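PDB 2II1: acetamidase from Bacillus halodurans, which probably hydrolyses carbon-nitrogen bonds in linear amides, and binds calcium ions. Local coordinates for residues N58-V66 / D174-D182; P130-P139 / H152-P163. All blocks are in the same frame, centred on the assembly; numbering follows the deposited sequence.

Overall arrangement
Starting from the N terminus, the chain reaches segment 58-66, on strand 60-67, the first half of contact 1; after an excursion of 107 residues, with many strands and no helix, segment 174-182 returns to pair with it. Contact 2 is nested inside that loop: segment 130-139 carries strand 131-136, and after only 12 more residues the chain folds back as 152-163. The two contacts join in one curled sheet, where strand 176-184 lies between strands 60-67 and 131-136, and strand 131-136 in turn pairs with 153-155. Both contacts reach the same calcium ion, contact 1 through Asp182 and contact 2 through Asn155 and Asp157.

Contact 1 (N58-V66 / D174-D182); sequences NPATGPLYV and DGALLALGD. With CA (calcium ion), chain E; CA (calcium ion), chain F.
The ring of Tyr65 lies over Gly175 in a CH-pi contact: Gly175 CA is 3.4 Å from the ring centroid and 12° off the normal, on one face. Asp174 O and Leu177 CD2 reach the ring obliquely, the carbonyl oxygen 3.3 Å from Tyr65 CE2. This packing closes one end of an antiparallel pairing of segments 58-66 and 174-182 that carries a beta bulge. The phenol reaches Gly175 because Tyr65 CG stands anti to the backbone N (chi1 -162°), and a CB on Gly175 would run into Tyr65 CE2. Cutting Tyr65 back to an alanine would probably strip Gly175 CA of its aromatic cover and open a gap beside the CD2 methyl of Leu177.

Next to the ring, Gly175 O takes two backbone donors, Leu177 N and Val66 N, the latter 2.9 Å from Gly175 O, in the carbonyl plane and on a lone pair. Thr61 with Leu180 and Leu64 with Leu178 form the hydrogen-bonded pairs, and the register slips by one between them, where Gly62 and the cis peptide before Pro63 lie. These four side chains share the face turned to strands 28-34 and 201-210, and Thr61 OG1 is held by Glu33 O. Elsewhere Ala60 CB meets Ala179 CB, and Pro63 CB rests 3.8 Å from Leu177 CB.

At the far end a water links Pro59 O to Asp182 N. The Asp182 carboxylate bridges two calcium ions, OD2 2.4 Å from the one bound by Asn155 and Asp157, OD1 2.1 Å from that held by His184 and Glu198.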
ATOM      1  N   ASN A  58      15.752 -17.627  -9.564  1.00 24.00           N
ATOM      2  CA  ASN A  58      16.082 -16.936  -8.329  1.00 22.14           C
ATOM      3  C   ASN A  58      17.531 -17.198  -7.879  1.00 21.46           C
ATOM      4  O   ASN A  58      17.775 -17.681  -6.758  1.00 23.13           O
ATOM      5  CB  ASN A  58      15.046 -17.270  -7.235  1.00 22.59           C
ATOM      6  CG  ASN A  58      13.815 -16.385  -7.304  1.00 27.40           C
ATOM      7  OD1 ASN A  58      13.926 -15.160  -7.427  1.00 30.01           O
ATOM      8  ND2 ASN A  58      12.637 -16.995  -7.226  1.00 20.07           N
ATOM      9  N   PRO A  59      18.504 -16.885  -8.758  1.00 17.65           N
ATOM     10  CA  PRO A  59      19.889 -16.906  -8.339  1.00 16.57           C
ATOM     11  C   PRO A  59      20.248 -15.678  -7.508  1.00 16.88           C
ATOM     12  O   PRO A  59      19.830 -14.558  -7.830  1.00 18.39           O
ATOM     13  CB  PRO A  59      20.643 -16.907  -9.666  1.00 17.94           C
ATOM     14  CG  PRO A  59      19.739 -16.156 -10.591  1.00 16.52           C
ATOM     15  CD  PRO A  59      18.370 -16.555 -10.190  1.00 15.54           C
ATOM     16  N   ALA A  60      21.010 -15.895  -6.439  1.00 14.92           N
ATOM     17  CA  ALA A  60      21.571 -14.824  -5.645  1.00 12.04           C
ATOM     18  C   ALA A  60      23.104 -14.926  -5.692  1.00 13.47           C
ATOM     19  O   ALA A  60      23.645 -16.010  -5.554  1.00 15.91           O
ATOM     20  CB  ALA A  60      21.066 -14.913  -4.221  1.00  8.89           C
ATOM     21  N   THR A  61      23.786 -13.800  -5.933  1.00 14.88           N
ATOM     22  CA  THR A  61      25.243 -13.724  -5.842  1.00 12.08           C
ATOM     23  C   THR A  61      25.632 -13.670  -4.357  1.00 11.17           C
ATOM     24  O   THR A  61      25.065 -12.894  -3.598  1.00 10.70           O
ATOM     25  CB  THR A  61      25.791 -12.494  -6.603  1.00 14.95           C
ATOM     26  OG1 THR A  61      25.443 -12.592  -7.997  1.00 14.43           O
ATOM     27  CG2 THR A  61      27.317 -12.367  -6.439  1.00  4.97           C
ATOM     28  N   GLY A  62      26.580 -14.512  -3.958  1.00 11.35           N
ATOM     29  CA  GLY A  62      26.946 -14.682  -2.554  1.00 12.07           C
ATOM     30  C   GLY A  62      27.226 -16.149  -2.272  1.00 11.64           C
ATOM     31  O   GLY A  62      27.279 -16.955  -3.208  1.00  8.48           O
ATOM     32  N   PRO A  63      27.384 -16.518  -0.979  1.00 13.46           N
ATOM     33  CA  PRO A  63      27.270 -15.667   0.203  1.00 13.92           C
ATOM     34  C   PRO A  63      28.539 -14.915   0.589  1.00 13.03           C
ATOM     35  O   PRO A  63      29.630 -15.397   0.380  1.00 12.60           O
ATOM     36  CB  PRO A  63      26.860 -16.633   1.314  1.00 12.14           C
ATOM     37  CG  PRO A  63      27.113 -18.007   0.804  1.00 15.60           C
ATOM     38  CD  PRO A  63      27.629 -17.920  -0.605  1.00 15.54           C
ATOM     39  N   LEU A  64      28.360 -13.724   1.134  1.00 13.13           N
ATOM     40  CA  LEU A  64      29.466 -12.897   1.611  1.00 11.22           C
ATOM     41  C   LEU A  64      29.568 -13.072   3.121  1.00 11.35           C
ATOM     42  O   LEU A  64      28.569 -12.863   3.828  1.00  7.23           O
ATOM     43  CB  LEU A  64      29.193 -11.423   1.273  1.00 13.15           C
ATOM     44  CG  LEU A  64      30.103 -10.413   1.958  1.00 14.51           C
ATOM     45  CD1 LEU A  64      31.507 -10.404   1.312  1.00 16.73           C
ATOM     46  CD2 LEU A  64      29.463  -9.034   1.982  1.00 14.86           C
ATOM     47  N   TYR A  65      30.768 -13.426   3.605  1.00  8.68           N
ATOM     48  CA  TYR A  65      31.063 -13.495   5.042  1.00  8.90           C
ATOM     49  C   TYR A  65      31.546 -12.122   5.523  1.00  9.28           C
ATOM     50  O   TYR A  65      32.620 -11.635   5.107  1.00  9.45           O
ATOM     51  CB  TYR A  65      32.133 -14.577   5.352  1.00 10.17           C
ATOM     52  CG  TYR A  65      32.170 -14.998   6.818  1.00 10.87           C
ATOM     53  CD1 TYR A  65      32.790 -14.195   7.777  1.00 13.43           C
ATOM     54  CD2 TYR A  65      31.568 -16.178   7.246  1.00 12.19           C
ATOM     55  CE1 TYR A  65      32.830 -14.554   9.121  1.00 13.15           C
ATOM     56  CE2 TYR A  65      31.609 -16.557   8.598  1.00 10.87           C
ATOM     57  CZ  TYR A  65      32.241 -15.726   9.530  1.00 13.14           C
ATOM     58  OH  TYR A  65      32.290 -16.037  10.877  1.00 15.64           O
ATOM     59  N   VAL A  66      30.753 -11.508   6.403  1.00  9.73           N
ATOM     60  CA  VAL A  66      31.098 -10.225   7.026  1.00 10.43           C
ATOM     61  C   VAL A  66      31.781 -10.517   8.388  1.00 11.10           C
ATOM     62  O   VAL A  66      31.115 -10.931   9.358  1.00 12.65           O
ATOM     63  CB  VAL A  66      29.842  -9.325   7.189  1.00 10.27           C
ATOM     64  CG1 VAL A  66      30.199  -7.946   7.734  1.00 14.29           C
ATOM     65  CG2 VAL A  66      29.095  -9.215   5.868  1.00  4.94           C
ATOM     66  N   ASP A 174      27.093 -16.633  12.485  1.00 14.38           N
ATOM     67  CA  ASP A 174      28.248 -15.729  12.497  1.00 15.16           C
ATOM     68  C   ASP A 174      28.714 -15.466  11.047  1.00 14.23           C
ATOM     69  O   ASP A 174      28.705 -16.378  10.191  1.00 10.90           O
ATOM     70  CB  ASP A 174      29.400 -16.265  13.355  1.00 16.07           C
ATOM     71  CG  ASP A 174      29.110 -16.245  14.884  1.00 19.90           C
ATOM     72  OD1 ASP A 174      28.114 -15.661  15.396  1.00 15.90           O
ATOM     73  OD2 ASP A 174      29.921 -16.857  15.596  1.00 24.27           O
ATOM     74  N   GLY A 175      29.103 -14.212  10.773  1.00 13.90           N
ATOM     75  CA  GLY A 175      29.424 -13.781   9.424  1.00 12.34           C
ATOM     76  C   GLY A 175      28.235 -13.338   8.582  1.00 13.00           C
ATOM     77  O   GLY A 175      28.424 -12.803   7.495  1.00 14.15           O
ATOM     78  N   ALA A 176      27.013 -13.589   9.047  1.00 13.20           N
ATOM     79  CA  ALA A 176      25.753 -13.162   8.347  1.00 13.46           C
ATOM     80  C   ALA A 176      25.415 -13.993   7.107  1.00 13.39           C
ATOM     81  O   ALA A 176      24.333 -14.572   7.035  1.00 11.27           O
ATOM     82  CB  ALA A 176      25.792 -11.673   7.988  1.00  9.41           C
ATOM     83  N   LEU A 177      26.348 -14.008   6.151  1.00 14.41           N
ATOM     84  CA  LEU A 177      26.218 -14.682   4.845  1.00 13.63           C
ATOM     85  C   LEU A 177      25.146 -14.029   3.989  1.00 11.28           C
ATOM     86  O   LEU A 177      24.042 -14.564   3.822  1.00 10.32           O
ATOM     87  CB  LEU A 177      25.971 -16.179   4.977  1.00 14.15           C
ATOM     88  CG  LEU A 177      27.016 -16.936   5.809  1.00 12.67           C
ATOM     89  CD1 LEU A 177      26.549 -18.349   5.949  1.00 10.61           C
ATOM     90  CD2 LEU A 177      28.399 -16.875   5.214  1.00  8.14           C
ATOM     91  N   LEU A 178      25.523 -12.872   3.447  1.00  8.30           N
ATOM     92  CA  LEU A 178      24.666 -11.992   2.645  1.00  9.77           C
ATOM     93  C   LEU A 178      24.726 -12.409   1.168  1.00 10.40           C
ATOM     94  O   LEU A 178      25.776 -12.719   0.662  1.00  9.94           O
ATOM     95  CB  LEU A 178      25.126 -10.520   2.767  1.00  7.83           C
ATOM     96  CG  LEU A 178      24.343  -9.419   2.054  1.00 10.58           C
ATOM     97  CD1 LEU A 178      22.865  -9.364   2.466  1.00  3.91           C
ATOM     98  CD2 LEU A 178      24.986  -8.042   2.274  1.00 11.37           C
ATOM     99  N   ALA A 179      23.574 -12.419   0.514  1.00 11.26           N
ATOM    100  CA  ALA A 179      23.448 -12.811  -0.888  1.00 12.11           C
ATOM    101  C   ALA A 179      22.372 -11.894  -1.478  1.00 12.55           C
ATOM    102  O   ALA A 179      21.464 -11.478  -0.766  1.00 13.44           O
ATOM    103  CB  ALA A 179      23.018 -14.305  -0.995  1.00 11.24           C
ATOM    104  N   LEU A 180      22.490 -11.534  -2.747  1.00 13.63           N
ATOM    105  CA  LEU A 180      21.478 -10.680  -3.346  1.00 11.75           C
ATOM    106  C   LEU A 180      21.360 -10.920  -4.825  1.00 12.00           C
ATOM    107  O   LEU A 180      22.244 -11.496  -5.447  1.00 10.91           O
ATOM    108  CB  LEU A 180      21.703  -9.198  -3.035  1.00 17.00           C
ATOM    109  CG  LEU A 180      22.814  -8.431  -3.746  1.00 11.75           C
ATOM    110  CD1 LEU A 180      22.488  -8.182  -5.232  1.00 19.54           C
ATOM    111  CD2 LEU A 180      23.051  -7.148  -2.999  1.00 12.96           C
ATOM    112  N   GLY A 181      20.236 -10.491  -5.370  1.00 11.59           N
ATOM    113  CA  GLY A 181      19.887 -10.840  -6.724  1.00 13.71           C
ATOM    114  C   GLY A 181      18.594 -10.194  -7.146  1.00 14.28           C
ATOM    115  O   GLY A 181      18.079  -9.291  -6.480  1.00 16.52           O
ATOM    116  N   ASP A 182      18.081 -10.666  -8.269  1.00 15.46           N
ATOM    117  CA  ASP A 182      16.742 -10.329  -8.707  1.00 14.53           C
ATOM    118  C   ASP A 182      16.513  -8.842  -8.806  1.00 12.50           C
ATOM    119  O   ASP A 182      15.584  -8.306  -8.176  1.00 11.99           O
ATOM    120  CB  ASP A 182      15.719 -10.952  -7.759  1.00 10.63           C
ATOM    121  CG  ASP A 182      14.308 -10.799  -8.244  1.00 18.41           C
ATOM    122  OD1 ASP A 182      14.097 -10.950  -9.460  1.00  5.19           O
ATOM    123  OD2 ASP A 182      13.387 -10.534  -7.431  1.00 13.61           O
TER
HETATM  124 CA    CA E 400      11.254 -11.518  -6.813  1.00 15.04          CA
HETATM  125 CA    CA F 401      12.212 -10.448 -10.195  1.00 13.37          CA
HETATM  126  O   HOH W   1      18.739 -13.229  -9.941  1.00 19.32           O
HETATM  127  O   HOH W   2       9.456 -13.007  -7.009  1.00 14.95           O
HETATM  128  O   HOH W   3      10.629 -10.868  -9.097  1.00 22.75           O

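Contact 2 (P130-P139 / H152-P163); sequences PMIGVIGTAP and HGGNLDTKDIKP. With CA (calcium ion), chain E.
One of the protein's calcium sites is built where the strand pairing of Val134-Gly136 with Gly153-Asn155 gives way to a tight loop, so that Gly133 and Val134 touch Asn155 and Asp157. Asn155 OD1 binds the calcium at 2.3 Å, and Asp157 clasps the same ion with both OD1 and OD2. Asp182 OD2, on the strand flanking 131-136, and two waters complete the shell. Asn155 ND2 holds one of those waters and also Gly147 O, which fixes how the amide is turned, while Asn278 ND2 grips Asp157 OD2.

The backbone around Gly133 is well placed to hold these ligands. Gly133 O receives Asp157 N at 3.1 Å, in the carbonyl plane on a lone pair, with a weaker bond from Leu156 N and a water besides. Gly133 CA lies 3.4 Å from Asp157 OD1, and a CB there would strike that oxygen. Beside the site, the Val134 CG2 methyl rests 3.6 Å from Asn155 OD1. Further along, Gly154 N donates to Ile135 O.

Beyond the site, Thr158-Ile161 makes a type I turn, and Ile132 N bonds Ile161 O at 2.9 Å. The Ile161 side chain runs across that of Ile132, its CG2 methyl against Ile132 CB. A bend at the end of the Met131 chain (chi3 -61°; selenomethionine) brings CE up against Thr158 O, while SE lies 3.7 Å from Lys159 CA; Lys159 NZ pairs with Asp270 of the second subunit. At the other end, Pro139 CG lies over one face of the His152 ring and Thr137 O at its edge. Asn155 at the strand end, Asp157 two residues on in the loop, and the Asp182 carboxylate and one water shared with a second calcium make this half of a carboxylate- and water-bridged dinuclear calcium centre.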
ATOM      1  N   PRO A 130      15.773   1.290 -10.734  1.00 14.82           N
ATOM      2  CA  PRO A 130      16.461   0.068 -10.354  1.00 14.69           C
ATOM      3  C   PRO A 130      16.253  -0.246  -8.894  1.00 14.49           C
ATOM      4  O   PRO A 130      16.348   0.647  -8.061  1.00 16.94           O
ATOM      5  CB  PRO A 130      17.935   0.368 -10.653  1.00 14.89           C
ATOM      6  CG  PRO A 130      18.044   1.855 -10.742  1.00 16.05           C
ATOM      7  CD  PRO A 130      16.712   2.356 -11.165  1.00 14.39           C
HETATM    8  N   MSE A 131      15.964  -1.502  -8.607  1.00 11.67           N
HETATM    9  CA  MSE A 131      15.764  -1.973  -7.248  1.00 12.56           C
HETATM   10  C   MSE A 131      16.303  -3.398  -7.111  1.00 11.26           C
HETATM   11  O   MSE A 131      16.526  -4.082  -8.106  1.00 11.70           O
HETATM   12  CB  MSE A 131      14.282  -1.927  -6.902  1.00 11.46           C
HETATM   13  CG  MSE A 131      13.411  -2.563  -7.976  1.00 15.82           C
HETATM   14 SE   MSE A 131      11.688  -3.293  -7.368  0.75 20.94          SE
HETATM   15  CE  MSE A 131      12.257  -4.742  -6.012  1.00 17.76           C
ATOM     16  N   ILE A 132      16.515  -3.837  -5.871  1.00 13.40           N
ATOM     17  CA  ILE A 132      16.905  -5.203  -5.574  1.00 13.04           C
ATOM     18  C   ILE A 132      15.719  -6.029  -5.012  1.00 11.23           C
ATOM     19  O   ILE A 132      15.160  -5.696  -3.953  1.00 11.29           O
ATOM     20  CB  ILE A 132      18.019  -5.237  -4.481  1.00 13.59           C
ATOM     21  CG1 ILE A 132      19.211  -4.385  -4.849  1.00 10.99           C
ATOM     22  CG2 ILE A 132      18.512  -6.648  -4.259  1.00  7.38           C
ATOM     23  CD1 ILE A 132      20.068  -4.061  -3.638  1.00 10.73           C
ATOM     24  N   GLY A 133      15.401  -7.140  -5.667  1.00  8.45           N
ATOM     25  CA  GLY A 133      14.260  -7.955  -5.263  1.00  9.09           C
ATOM     26  C   GLY A 133      14.556  -8.984  -4.176  1.00  8.40           C
ATOM     27  O   GLY A 133      13.706  -9.260  -3.324  1.00 12.54           O
ATOM     28  N   VAL A 134      15.728  -9.588  -4.250  1.00  8.70           N
ATOM     29  CA  VAL A 134      16.163 -10.645  -3.347  1.00 10.37           C
ATOM     30  C   VAL A 134      17.408 -10.146  -2.652  1.00  9.80           C
ATOM     31  O   VAL A 134      18.436  -9.930  -3.291  1.00 10.53           O
ATOM     32  CB  VAL A 134      16.481 -11.971  -4.084  1.00 11.35           C
ATOM     33  CG1 VAL A 134      17.261 -12.917  -3.182  1.00  7.36           C
ATOM     34  CG2 VAL A 134      15.208 -12.621  -4.574  1.00 13.58           C
ATOM     35  N   ILE A 135      17.276  -9.901  -1.352  1.00 10.71           N
ATOM     36  CA  ILE A 135      18.404  -9.591  -0.499  1.00 12.36           C
ATOM     37  C   ILE A 135      18.171 -10.278   0.852  1.00 12.26           C
ATOM     38  O   ILE A 135      17.116 -10.125   1.434  1.00 12.32           O
ATOM     39  CB  ILE A 135      18.575  -8.057  -0.336  1.00 10.96           C
ATOM     40  CG1 ILE A 135      19.926  -7.741   0.340  1.00 16.25           C
ATOM     41  CG2 ILE A 135      17.399  -7.454   0.411  1.00 17.87           C
ATOM     42  CD1 ILE A 135      20.308  -6.294   0.295  1.00 13.63           C
ATOM     43  N   GLY A 136      19.151 -11.038   1.351  1.00 11.71           N
ATOM     44  CA  GLY A 136      18.954 -11.770   2.587  1.00 10.71           C
ATOM     45  C   GLY A 136      20.215 -12.321   3.204  1.00 12.87           C
ATOM     46  O   GLY A 136      21.269 -12.391   2.546  1.00 13.39           O
ATOM     47  N   THR A 137      20.100 -12.656   4.489  1.00 11.17           N
ATOM     48  CA  THR A 137      21.139 -13.363   5.247  1.00  9.85           C
ATOM     49  C   THR A 137      20.667 -14.812   5.495  1.00 12.94           C
ATOM     50  O   THR A 137      19.518 -15.162   5.193  1.00 10.89           O
ATOM     51  CB  THR A 137      21.437 -12.620   6.575  1.00  9.22           C
ATOM     52  OG1 THR A 137      20.247 -12.522   7.371  1.00 10.29           O
ATOM     53  CG2 THR A 137      21.985 -11.204   6.286  1.00  7.89           C
ATOM     54  N   ALA A 138      21.562 -15.652   6.016  1.00 13.65           N
ATOM     55  CA  ALA A 138      21.245 -17.055   6.256  1.00 14.02           C
ATOM     56  C   ALA A 138      20.354 -17.227   7.489  1.00 14.44           C
ATOM     57  O   ALA A 138      20.662 -16.681   8.568  1.00 14.17           O
ATOM     58  CB  ALA A 138      22.540 -17.884   6.432  1.00 10.83           C
ATOM     59  N   PRO A 139      19.272 -18.032   7.360  1.00 17.83           N
ATOM     60  CA  PRO A 139      18.415 -18.288   8.528  1.00 16.76           C
ATOM     61  C   PRO A 139      19.151 -19.214   9.487  1.00 17.00           C
ATOM     62  O   PRO A 139      20.031 -19.946   9.040  1.00 14.82           O
ATOM     63  CB  PRO A 139      17.160 -18.957   7.932  1.00 20.42           C
ATOM     64  CG  PRO A 139      17.361 -19.011   6.438  1.00 18.98           C
ATOM     65  CD  PRO A 139      18.809 -18.757   6.160  1.00 18.73           C
ATOM     66  N   HIS A 152      14.833 -13.213   7.583  1.00 13.76           N
ATOM     67  CA  HIS A 152      16.192 -13.067   7.033  1.00 12.53           C
ATOM     68  C   HIS A 152      16.252 -12.205   5.776  1.00 13.31           C
ATOM     69  O   HIS A 152      17.345 -11.883   5.286  1.00  9.72           O
ATOM     70  CB  HIS A 152      16.755 -14.463   6.662  1.00 16.65           C
ATOM     71  CG  HIS A 152      16.015 -15.131   5.536  1.00 12.07           C
ATOM     72  ND1 HIS A 152      14.706 -15.538   5.660  1.00  8.60           N
ATOM     73  CD2 HIS A 152      16.379 -15.425   4.265  1.00 10.57           C
ATOM     74  CE1 HIS A 152      14.289 -16.041   4.508  1.00 14.41           C
ATOM     75  NE2 HIS A 152      15.282 -15.982   3.643  1.00  8.28           N
ATOM     76  N   GLY A 153      15.085 -11.856   5.235  1.00 12.46           N
ATOM     77  CA  GLY A 153      14.972 -11.149   3.945  1.00 11.81           C
ATOM     78  C   GLY A 153      14.519 -12.139   2.882  1.00 12.15           C
ATOM     79  O   GLY A 153      13.453 -12.747   3.006  1.00 10.23           O
ATOM     80  N   GLY A 154      15.346 -12.317   1.857  1.00 11.12           N
ATOM     81  CA  GLY A 154      14.995 -13.139   0.712  1.00  9.75           C
ATOM     82  C   GLY A 154      14.147 -12.378  -0.305  1.00 11.07           C
ATOM     83  O   GLY A 154      14.376 -11.185  -0.529  1.00 10.43           O
ATOM     84  N   ASN A 155      13.137 -13.051  -0.860  1.00 10.81           N
ATOM     85  CA  ASN A 155      12.330 -12.546  -1.976  1.00 10.23           C
ATOM     86  C   ASN A 155      11.278 -11.509  -1.522  1.00 10.95           C
ATOM     87  O   ASN A 155      10.072 -11.783  -1.466  1.00  8.08           O
ATOM     88  CB  ASN A 155      11.694 -13.718  -2.693  1.00 11.97           C
ATOM     89  CG  ASN A 155      11.290 -13.393  -4.095  1.00 16.43           C
ATOM     90  OD1 ASN A 155      11.615 -12.320  -4.642  1.00  9.40           O
ATOM     91  ND2 ASN A 155      10.550 -14.304  -4.693  1.00 15.16           N
ATOM     92  N   LEU A 156      11.786 -10.328  -1.160  1.00 10.61           N
ATOM     93  CA  LEU A 156      10.979  -9.261  -0.533  1.00 14.16           C
ATOM     94  C   LEU A 156      10.223  -8.441  -1.572  1.00 15.18           C
ATOM     95  O   LEU A 156       9.186  -7.851  -1.254  1.00 18.04           O
ATOM     96  CB  LEU A 156      11.888  -8.308   0.294  1.00 15.56           C
ATOM     97  CG  LEU A 156      12.537  -8.840   1.585  1.00 13.05           C
ATOM     98  CD1 LEU A 156      13.470  -7.857   2.273  1.00  8.52           C
ATOM     99  CD2 LEU A 156      11.488  -9.291   2.602  1.00  7.53           C
ATOM    100  N   ASP A 157      10.764  -8.390  -2.800  1.00 11.54           N
ATOM    101  CA  ASP A 157      10.246  -7.531  -3.862  1.00 12.62           C
ATOM    102  C   ASP A 157       9.674  -6.199  -3.360  1.00 11.30           C
ATOM    103  O   ASP A 157       8.502  -5.871  -3.573  1.00 13.03           O
ATOM    104  CB  ASP A 157       9.274  -8.315  -4.755  1.00 12.92           C
ATOM    105  CG  ASP A 157       9.969  -9.427  -5.516  1.00 13.70           C
ATOM    106  OD1 ASP A 157      11.171  -9.269  -5.838  1.00 15.88           O
ATOM    107  OD2 ASP A 157       9.332 -10.455  -5.802  1.00 11.40           O
ATOM    108  N   THR A 158      10.552  -5.428  -2.716  1.00 13.83           N
ATOM    109  CA  THR A 158      10.219  -4.145  -2.101  1.00 11.50           C
ATOM    110  C   THR A 158      10.914  -3.066  -2.910  1.00 12.20           C
ATOM    111  O   THR A 158      12.156  -3.028  -2.998  1.00 11.13           O
ATOM    112  CB  THR A 158      10.633  -4.164  -0.583  1.00 11.26           C
ATOM    113  OG1 THR A 158       9.809  -5.108   0.102  1.00 12.34           O
ATOM    114  CG2 THR A 158      10.498  -2.816   0.106  1.00  9.36           C
ATOM    115  N   LYS A 159      10.115  -2.193  -3.522  1.00 13.54           N
ATOM    116  CA  LYS A 159      10.621  -1.206  -4.466  1.00 13.54           C
ATOM    117  C   LYS A 159      11.410  -0.078  -3.811  1.00 12.16           C
ATOM    118  O   LYS A 159      12.132   0.664  -4.487  1.00 11.35           O
ATOM    119  CB  LYS A 159       9.484  -0.655  -5.374  1.00 13.80           C
ATOM    120  CG  LYS A 159       8.610   0.449  -4.767  1.00 12.04           C
ATOM    121  CD  LYS A 159       7.584   0.969  -5.763  1.00 13.45           C
ATOM    122  CE  LYS A 159       6.725   2.041  -5.117  1.00 16.56           C
ATOM    123  NZ  LYS A 159       5.735   2.684  -6.030  1.00 21.31           N
ATOM    124  N   ASP A 160      11.291   0.047  -2.497  1.00 13.57           N
ATOM    125  CA  ASP A 160      12.075   1.043  -1.761  1.00 10.96           C
ATOM    126  C   ASP A 160      13.511   0.573  -1.512  1.00 11.82           C
ATOM    127  O   ASP A 160      14.363   1.357  -1.069  1.00  9.69           O
ATOM    128  CB  ASP A 160      11.374   1.407  -0.447  1.00 10.82           C
ATOM    129  CG  ASP A 160      10.132   2.264  -0.676  1.00 14.05           C
ATOM    130  OD1 ASP A 160      10.252   3.279  -1.375  1.00 13.39           O
ATOM    131  OD2 ASP A 160       9.038   1.930  -0.173  1.00 12.86           O
ATOM    132  N   ILE A 161      13.793  -0.685  -1.827  1.00  9.64           N
ATOM    133  CA  ILE A 161      15.176  -1.199  -1.794  1.00 11.51           C
ATOM    134  C   ILE A 161      15.872  -0.817  -3.094  1.00  9.65           C
ATOM    135  O   ILE A 161      15.921  -1.594  -4.053  1.00 11.24           O
ATOM    136  CB  ILE A 161      15.229  -2.713  -1.508  1.00 10.57           C
ATOM    137  CG1 ILE A 161      14.507  -3.032  -0.200  1.00 15.00           C
ATOM    138  CG2 ILE A 161      16.689  -3.220  -1.394  1.00  8.47           C
ATOM    139  CD1 ILE A 161      14.662  -4.494   0.245  1.00 11.60           C
ATOM    140  N   LYS A 162      16.392   0.406  -3.086  1.00  9.81           N
ATOM    141  CA  LYS A 162      16.816   1.123  -4.284  1.00  9.55           C
ATOM    142  C   LYS A 162      17.986   1.990  -3.908  1.00  9.24           C
ATOM    143  O   LYS A 162      18.334   2.067  -2.753  1.00  9.15           O
ATOM    144  CB  LYS A 162      15.682   1.978  -4.862  1.00  7.88           C
ATOM    145  CG  LYS A 162      15.248   3.123  -4.015  1.00  9.81           C
ATOM    146  CD  LYS A 162      13.885   3.617  -4.470  1.00 11.46           C
ATOM    147  CE  LYS A 162      13.445   4.829  -3.665  1.00 17.43           C
ATOM    148  NZ  LYS A 162      14.494   5.878  -3.541  1.00 27.94           N
ATOM    149  N   PRO A 163      18.612   2.643  -4.890  1.00 11.35           N
ATOM    150  CA  PRO A 163      19.785   3.413  -4.532  1.00 12.17           C
ATOM    151  C   PRO A 163      19.464   4.500  -3.513  1.00 12.41           C
ATOM    152  O   PRO A 163      18.407   5.174  -3.612  1.00 13.41           O
ATOM    153  CB  PRO A 163      20.247   3.997  -5.876  1.00 13.39           C
ATOM    154  CG  PRO A 163      19.687   3.128  -6.880  1.00 11.66           C
ATOM    155  CD  PRO A 163      18.330   2.738  -6.331  1.00 12.50           C
TER
HETATM  156 CA    CA E 400      11.254 -11.518  -6.813  1.00 15.04          CA
HETATM  157  O   HOH W   4      13.187  -6.420  -2.313  1.00 11.47           O
HETATM  158  O   HOH W   2       9.456 -13.007  -7.009  1.00 14.95           O
HETATM  159  O   HOH W   3      10.629 -10.868  -9.097  1.00 22.75           O